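Long-range contact in alpha-fucosidase GH29 (Fusarium graminearum, PDB 4PSR), which hydrolyses alpha-L-fucosides, probably releasing the alpha-1,6-linked fucose attached to the reducing-end N-acetylglucosamine of glycoprotein glycans: residues K113-H127 against N162-N175. Residues are numbered along the deposited sequence; the frame is centred on the assembly and turned at random. Where two conformers were deposited one is given.
With FUL (beta-L-fucopyranose), chain M.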
loop_
_atom_site.group_PDB
_atom_site.type_symbol
_atom_site.label_atom_id
_atom_site.label_comp_id
_atom_site.label_asym_id
_atom_site.label_seq_id
_atom_site.Cartn_x
_atom_site.Cartn_y
_atom_site.Cartn_z
ATOM N N LYS A 113 -4.597 -6.962 -15.465
ATOM C CA LYS A 113 -3.452 -7.819 -15.736
ATOM C C LYS A 113 -2.427 -7.078 -16.597
ATOM O O LYS A 113 -1.218 -7.100 -16.334
ATOM C CB LYS A 113 -3.898 -9.096 -16.444
ATOM C CG LYS A 113 -2.769 -10.042 -16.761
ATOM C CD LYS A 113 -2.067 -10.553 -15.505
ATOM C CE LYS A 113 -1.042 -11.635 -15.819
ATOM N NZ LYS A 113 -0.386 -12.139 -14.584
ATOM N N GLY A 114 -2.930 -6.394 -17.613
ATOM C CA GLY A 114 -2.088 -5.635 -18.523
ATOM C C GLY A 114 -1.341 -4.472 -17.880
ATOM O O GLY A 114 -0.291 -4.053 -18.353
ATOM N N SER A 115 -1.832 -4.009 -16.726
ATOM C CA SER A 115 -1.168 -2.930 -15.975
ATOM C C SER A 115 0.104 -3.369 -15.242
ATOM O O SER A 115 0.849 -2.525 -14.743
ATOM C CB SER A 115 -2.115 -2.271 -14.951
ATOM O OG SER A 115 -2.303 -3.058 -13.779
ATOM N N GLY A 116 0.316 -4.681 -15.125
ATOM C CA GLY A 116 1.435 -5.229 -14.395
ATOM C C GLY A 116 1.125 -5.564 -12.932
ATOM O O GLY A 116 2.021 -5.906 -12.182
ATOM N N ALA A 117 -0.137 -5.473 -12.527
ATOM C CA ALA A 117 -0.546 -5.812 -11.162
ATOM C C ALA A 117 -0.212 -7.288 -10.891
ATOM O O ALA A 117 -0.503 -8.144 -11.727
ATOM C CB ALA A 117 -2.020 -5.608 -11.043
ATOM N N ARG A 118 0.365 -7.570 -9.723
ATOM C CA ARG A 118 0.615 -8.945 -9.338
ATOM C C ARG A 118 -0.365 -9.428 -8.278
ATOM O O ARG A 118 -0.415 -10.623 -7.985
ATOM C CB ARG A 118 2.041 -9.117 -8.856
ATOM C CG ARG A 118 3.058 -9.137 -9.959
ATOM C CD ARG A 118 4.320 -9.761 -9.424
ATOM N NE ARG A 118 5.283 -10.047 -10.464
ATOM C CZ ARG A 118 6.509 -10.440 -10.213
ATOM N NH1 ARG A 118 6.904 -10.600 -8.948
ATOM N NH2 ARG A 118 7.333 -10.674 -11.215
ATOM N N PHE A 119 -1.153 -8.506 -7.725
ATOM C CA PHE A 119 -2.311 -8.845 -6.886
ATOM C C PHE A 119 -3.444 -7.909 -7.253
ATOM O O PHE A 119 -3.183 -6.765 -7.629
ATOM C CB PHE A 119 -2.017 -8.854 -5.358
ATOM C CG PHE A 119 -1.414 -7.567 -4.779
ATOM C CD1 PHE A 119 -2.160 -6.763 -3.942
ATOM C CD2 PHE A 119 -0.073 -7.244 -4.967
ATOM C CE1 PHE A 119 -1.612 -5.630 -3.373
ATOM C CE2 PHE A 119 0.483 -6.099 -4.412
ATOM C CZ PHE A 119 -0.294 -5.301 -3.600
ATOM N N ALA A 120 -4.676 -8.392 -7.145
ATOM C CA ALA A 120 -5.823 -7.626 -7.550
ATOM C C ALA A 120 -7.081 -8.137 -6.889
ATOM O O ALA A 120 -7.147 -9.307 -6.490
ATOM C CB ALA A 120 -5.988 -7.667 -9.084
ATOM N N GLY A 121 -8.079 -7.270 -6.787
ATOM C CA GLY A 121 -9.379 -7.720 -6.342
ATOM C C GLY A 121 -10.277 -6.589 -5.914
ATOM O O GLY A 121 -9.882 -5.423 -5.936
ATOM N N PRO A 122 -11.497 -6.931 -5.493
ATOM C CA PRO A 122 -12.513 -5.939 -5.136
ATOM C C PRO A 122 -12.445 -5.476 -3.681
ATOM O O PRO A 122 -11.974 -6.186 -2.798
ATOM C CB PRO A 122 -13.821 -6.713 -5.269
ATOM C CG PRO A 122 -13.408 -8.155 -4.914
ATOM C CD PRO A 122 -12.037 -8.310 -5.520
ATOM N N VAL A 123 -12.993 -4.295 -3.449
ATOM C CA VAL A 123 -13.610 -4.001 -2.168
ATOM C C VAL A 123 -14.810 -4.935 -2.066
ATOM O O VAL A 123 -15.739 -4.865 -2.881
ATOM C CB VAL A 123 -14.049 -2.516 -2.066
ATOM C CG1 VAL A 123 -14.925 -2.294 -0.845
ATOM C CG2 VAL A 123 -12.827 -1.623 -2.021
ATOM N N ALA A 124 -14.786 -5.855 -1.103
ATOM C CA ALA A 124 -15.875 -6.822 -0.942
ATOM C C ALA A 124 -16.983 -6.261 -0.059
ATOM O O ALA A 124 -18.158 -6.628 -0.227
ATOM C CB ALA A 124 -15.368 -8.127 -0.367
ATOM N N GLU A 125 -16.619 -5.405 0.904
ATOM C CA GLU A 125 -17.621 -4.717 1.734
ATOM C C GLU A 125 -16.951 -3.441 2.224
ATOM O O GLU A 125 -15.890 -3.523 2.853
ATOM C CB GLU A 125 -18.077 -5.564 2.905
ATOM C CG GLU A 125 -19.101 -4.804 3.757
ATOM C CD GLU A 125 -19.821 -5.623 4.787
ATOM O OE1 GLU A 125 -19.742 -6.850 4.770
ATOM O OE2 GLU A 125 -20.474 -4.984 5.666
ATOM N N HIS A 126 -17.558 -2.298 1.930
ATOM C CA HIS A 126 -17.042 -1.024 2.425
ATOM C C HIS A 126 -17.665 -0.736 3.811
ATOM O O HIS A 126 -17.894 -1.663 4.558
ATOM C CB HIS A 126 -17.265 0.067 1.368
ATOM C CG HIS A 126 -16.396 1.256 1.556
ATOM N ND1 HIS A 126 -16.871 2.423 2.113
ATOM C CD2 HIS A 126 -15.072 1.439 1.357
ATOM C CE1 HIS A 126 -15.880 3.297 2.199
ATOM N NE2 HIS A 126 -14.775 2.720 1.756
ATOM N N HIS A 127 -17.895 0.537 4.159
ATOM C CA HIS A 127 -18.478 0.906 5.454
ATOM C C HIS A 127 -20.017 0.847 5.454
ATOM O O HIS A 127 -20.613 0.994 6.525
ATOM C CB HIS A 127 -18.139 2.365 5.844
ATOM C CG HIS A 127 -16.681 2.733 5.908
ATOM N ND1 HIS A 127 -15.686 1.943 6.461
ATOM C CD2 HIS A 127 -16.079 3.892 5.537
ATOM C CE1 HIS A 127 -14.543 2.613 6.424
ATOM N NE2 HIS A 127 -14.745 3.785 5.853
ATOM N N ASN A 162 -6.495 -15.206 -14.476
ATOM C CA ASN A 162 -5.501 -14.313 -15.045
ATOM C C ASN A 162 -4.177 -14.248 -14.267
ATOM O O ASN A 162 -3.377 -13.343 -14.440
ATOM C CB ASN A 162 -6.137 -12.941 -15.285
ATOM C CG ASN A 162 -7.065 -12.963 -16.455
ATOM O OD1 ASN A 162 -6.616 -12.851 -17.610
ATOM N ND2 ASN A 162 -8.338 -13.155 -16.213
ATOM N N ASP A 163 -3.994 -15.235 -13.396
ATOM C CA ASP A 163 -2.726 -15.507 -12.728
ATOM C C ASP A 163 -2.165 -14.356 -11.892
ATOM O O ASP A 163 -0.956 -14.075 -11.920
ATOM C CB ASP A 163 -1.691 -16.004 -13.743
ATOM C CG ASP A 163 -2.128 -17.282 -14.437
ATOM O OD1 ASP A 163 -2.623 -18.204 -13.754
ATOM O OD2 ASP A 163 -1.987 -17.355 -15.678
ATOM N N MET A 164 -3.058 -13.736 -11.121
ATOM C CA MET A 164 -2.708 -12.753 -10.111
ATOM C C MET A 164 -3.163 -13.302 -8.761
ATOM O O MET A 164 -4.117 -14.083 -8.673
ATOM C CB MET A 164 -3.386 -11.404 -10.392
ATOM C CG MET A 164 -2.901 -10.745 -11.660
ATOM S SD MET A 164 -3.705 -9.212 -12.087
ATOM C CE MET A 164 -5.329 -9.790 -12.536
ATOM N N LYS A 165 -2.457 -12.898 -7.717
ATOM C CA LYS A 165 -2.905 -13.138 -6.344
ATOM C C LYS A 165 -4.143 -12.304 -6.071
ATOM O O LYS A 165 -4.335 -11.233 -6.655
ATOM C CB LYS A 165 -1.777 -12.797 -5.357
ATOM C CG LYS A 165 -0.536 -13.684 -5.476
ATOM C CD LYS A 165 -0.584 -14.847 -4.521
ATOM C CE LYS A 165 0.694 -15.693 -4.539
ATOM N NZ LYS A 165 0.568 -16.794 -3.551
ATOM N N LEU A 166 -4.975 -12.777 -5.157
ATOM C CA LEU A 166 -6.249 -12.140 -4.852
ATOM C C LEU A 166 -6.171 -11.336 -3.551
ATOM O O LEU A 166 -5.869 -11.896 -2.473
ATOM C CB LEU A 166 -7.357 -13.186 -4.719
ATOM C CG LEU A 166 -8.757 -12.674 -4.375
ATOM C CD1 LEU A 166 -9.334 -11.821 -5.463
ATOM C CD2 LEU A 166 -9.696 -13.828 -4.049
ATOM N N VAL A 167 -6.473 -10.040 -3.660
ATOM C CA VAL A 167 -6.710 -9.195 -2.491
ATOM C C VAL A 167 -8.205 -8.931 -2.361
ATOM O O VAL A 167 -8.907 -8.697 -3.362
ATOM C CB VAL A 167 -5.905 -7.859 -2.530
ATOM C CG1 VAL A 167 -6.168 -7.055 -3.801
ATOM C CG2 VAL A 167 -6.179 -7.009 -1.292
ATOM N N ILE A 168 -8.676 -8.956 -1.116
ATOM C CA ILE A 168 -10.048 -8.566 -0.786
ATOM C C ILE A 168 -9.984 -7.462 0.264
ATOM O O ILE A 168 -9.326 -7.651 1.300
ATOM C CB ILE A 168 -10.882 -9.753 -0.245
ATOM C CG1 ILE A 168 -11.027 -10.865 -1.307
ATOM C CG2 ILE A 168 -12.252 -9.277 0.260
ATOM C CD1 ILE A 168 -11.945 -10.534 -2.475
ATOM N N ALA A 169 -10.638 -6.338 0.003
ATOM C CA ALA A 169 -10.717 -5.225 0.968
ATOM C C ALA A 169 -12.030 -5.243 1.718
ATOM O O ALA A 169 -13.127 -5.395 1.149
ATOM C CB ALA A 169 -10.490 -3.877 0.271
ATOM N N MET A 170 -11.895 -5.081 3.040
ATOM C CA MET A 170 -12.989 -5.148 3.993
ATOM C C MET A 170 -12.946 -3.916 4.886
ATOM O O MET A 170 -11.921 -3.654 5.516
ATOM C CB MET A 170 -12.861 -6.401 4.837
ATOM C CG MET A 170 -12.949 -7.700 4.057
ATOM S SD MET A 170 -14.605 -8.054 3.438
ATOM C CE MET A 170 -15.383 -8.596 4.978
ATOM N N HIS A 171 -14.043 -3.166 4.930
ATOM C CA HIS A 171 -14.094 -1.923 5.698
ATOM C C HIS A 171 -15.306 -1.935 6.668
ATOM O O HIS A 171 -15.913 -0.897 6.944
ATOM C CB HIS A 171 -14.174 -0.656 4.796
ATOM C CG HIS A 171 -13.344 -0.671 3.533
ATOM N ND1 HIS A 171 -12.542 0.390 3.171
ATOM C CD2 HIS A 171 -13.253 -1.571 2.517
ATOM C CE1 HIS A 171 -11.997 0.149 1.984
ATOM N NE2 HIS A 171 -12.416 -1.033 1.566
ATOM N N GLN A 172 -15.608 -3.111 7.212
ATOM C CA GLN A 172 -16.895 -3.319 7.872
ATOM C C GLN A 172 -16.920 -2.972 9.360
ATOM O O GLN A 172 -17.984 -3.007 9.971
ATOM C CB GLN A 172 -17.465 -4.711 7.563
ATOM C CG GLN A 172 -17.016 -5.888 8.407
ATOM C CD GLN A 172 -15.610 -6.404 8.158
ATOM O OE1 GLN A 172 -14.772 -5.712 7.565
ATOM N NE2 GLN A 172 -15.327 -7.627 8.616
ATOM N N ALA A 173 -15.786 -2.568 9.921
ATOM C CA ALA A 173 -15.769 -2.099 11.318
ATOM C C ALA A 173 -16.428 -0.752 11.496
ATOM O O ALA A 173 -17.187 -0.551 12.472
ATOM C CB ALA A 173 -14.363 -2.046 11.840
ATOM N N TYR A 174 -16.169 0.216 10.620
ATOM C CA TYR A 174 -16.702 1.561 10.861
ATOM C C TYR A 174 -18.216 1.607 10.656
ATOM O O TYR A 174 -18.920 2.488 11.179
ATOM C CB TYR A 174 -15.967 2.598 10.005
ATOM C CG TYR A 174 -16.347 4.034 10.230
ATOM C CD1 TYR A 174 -16.543 4.546 11.514
ATOM C CD2 TYR A 174 -16.431 4.911 9.165
ATOM C CE1 TYR A 174 -16.871 5.862 11.698
ATOM C CE2 TYR A 174 -16.764 6.246 9.346
ATOM C CZ TYR A 174 -16.962 6.723 10.620
ATOM O OH TYR A 174 -17.294 8.064 10.749
ATOM N N ASN A 175 -18.745 0.602 9.954
ATOM C CA ASN A 175 -20.183 0.473 9.766
ATOM C C ASN A 175 -21.011 0.659 11.047
ATOM O O ASN A 175 -22.060 1.314 10.994
ATOM C CB ASN A 175 -20.486 -0.903 9.130
ATOM C CG ASN A 175 -21.955 -1.208 9.073
ATOM O OD1 ASN A 175 -22.465 -1.952 9.918
ATOM N ND2 ASN A 175 -22.662 -0.618 8.114
HETATM C C1 FUL M . -10.515 5.104 4.212
HETATM C C2 FUL M . -11.990 4.951 3.902
HETATM O O2 FUL M . -12.819 5.676 4.824
HETATM C C3 FUL M . -12.174 5.472 2.500
HETATM O O3 FUL M . -13.546 5.431 2.174
HETATM C C4 FUL M . -11.357 4.598 1.583
HETATM O O4 FUL M . -11.878 3.272 1.606
HETATM C C5 FUL M . -9.901 4.621 2.031
HETATM C C6 FUL M . -9.017 3.705 1.212
HETATM O O5 FUL M . -9.746 4.250 3.398
HETATM O O1 FUL M . -10.298 4.712 5.543
#
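The His127 ring is held between His171 and Tyr174. Its ND1 donates to His171 O (2.9 Å) in the carbonyl plane, on a lone pair, and this fixes the ring's rotation so that NE2, at the other end, meets O2 of the fucose at 2.9 Å. Tyr174 comes over one face of the His127 ring, edge-to-face with the planes at 88°, and His171 also turns an edge toward His127. Asn175, whose amide also pairs with Leu194, donates ND2 to His127 O from above the carbonyl plane.

The His126 ring lies obliquely to that of His171, its CD2 set over the centre of the His171 face, 3.3 Å from His171 ND1. With CG anti to the backbone N (chi1 -160°), His126 swings its NE2 to O4 of the sugar, 3.0 Å away. Asp226 binds both His171 ND1 and the fucose.

Farther back, strands 119-125 and 165-170 pair in parallel, with a beta bulge between Val123 and Glu125. Val123 CG2 packs against Ala169 CB, while Ala124 CB presses tightly on Ile168 CG2 (3.4 Å). Helix 151-161 completes this beta-alpha-beta unit of the TIM barrel, whose C-terminal strand ends present the histidines to fucose, as is typical of GH29 active sites.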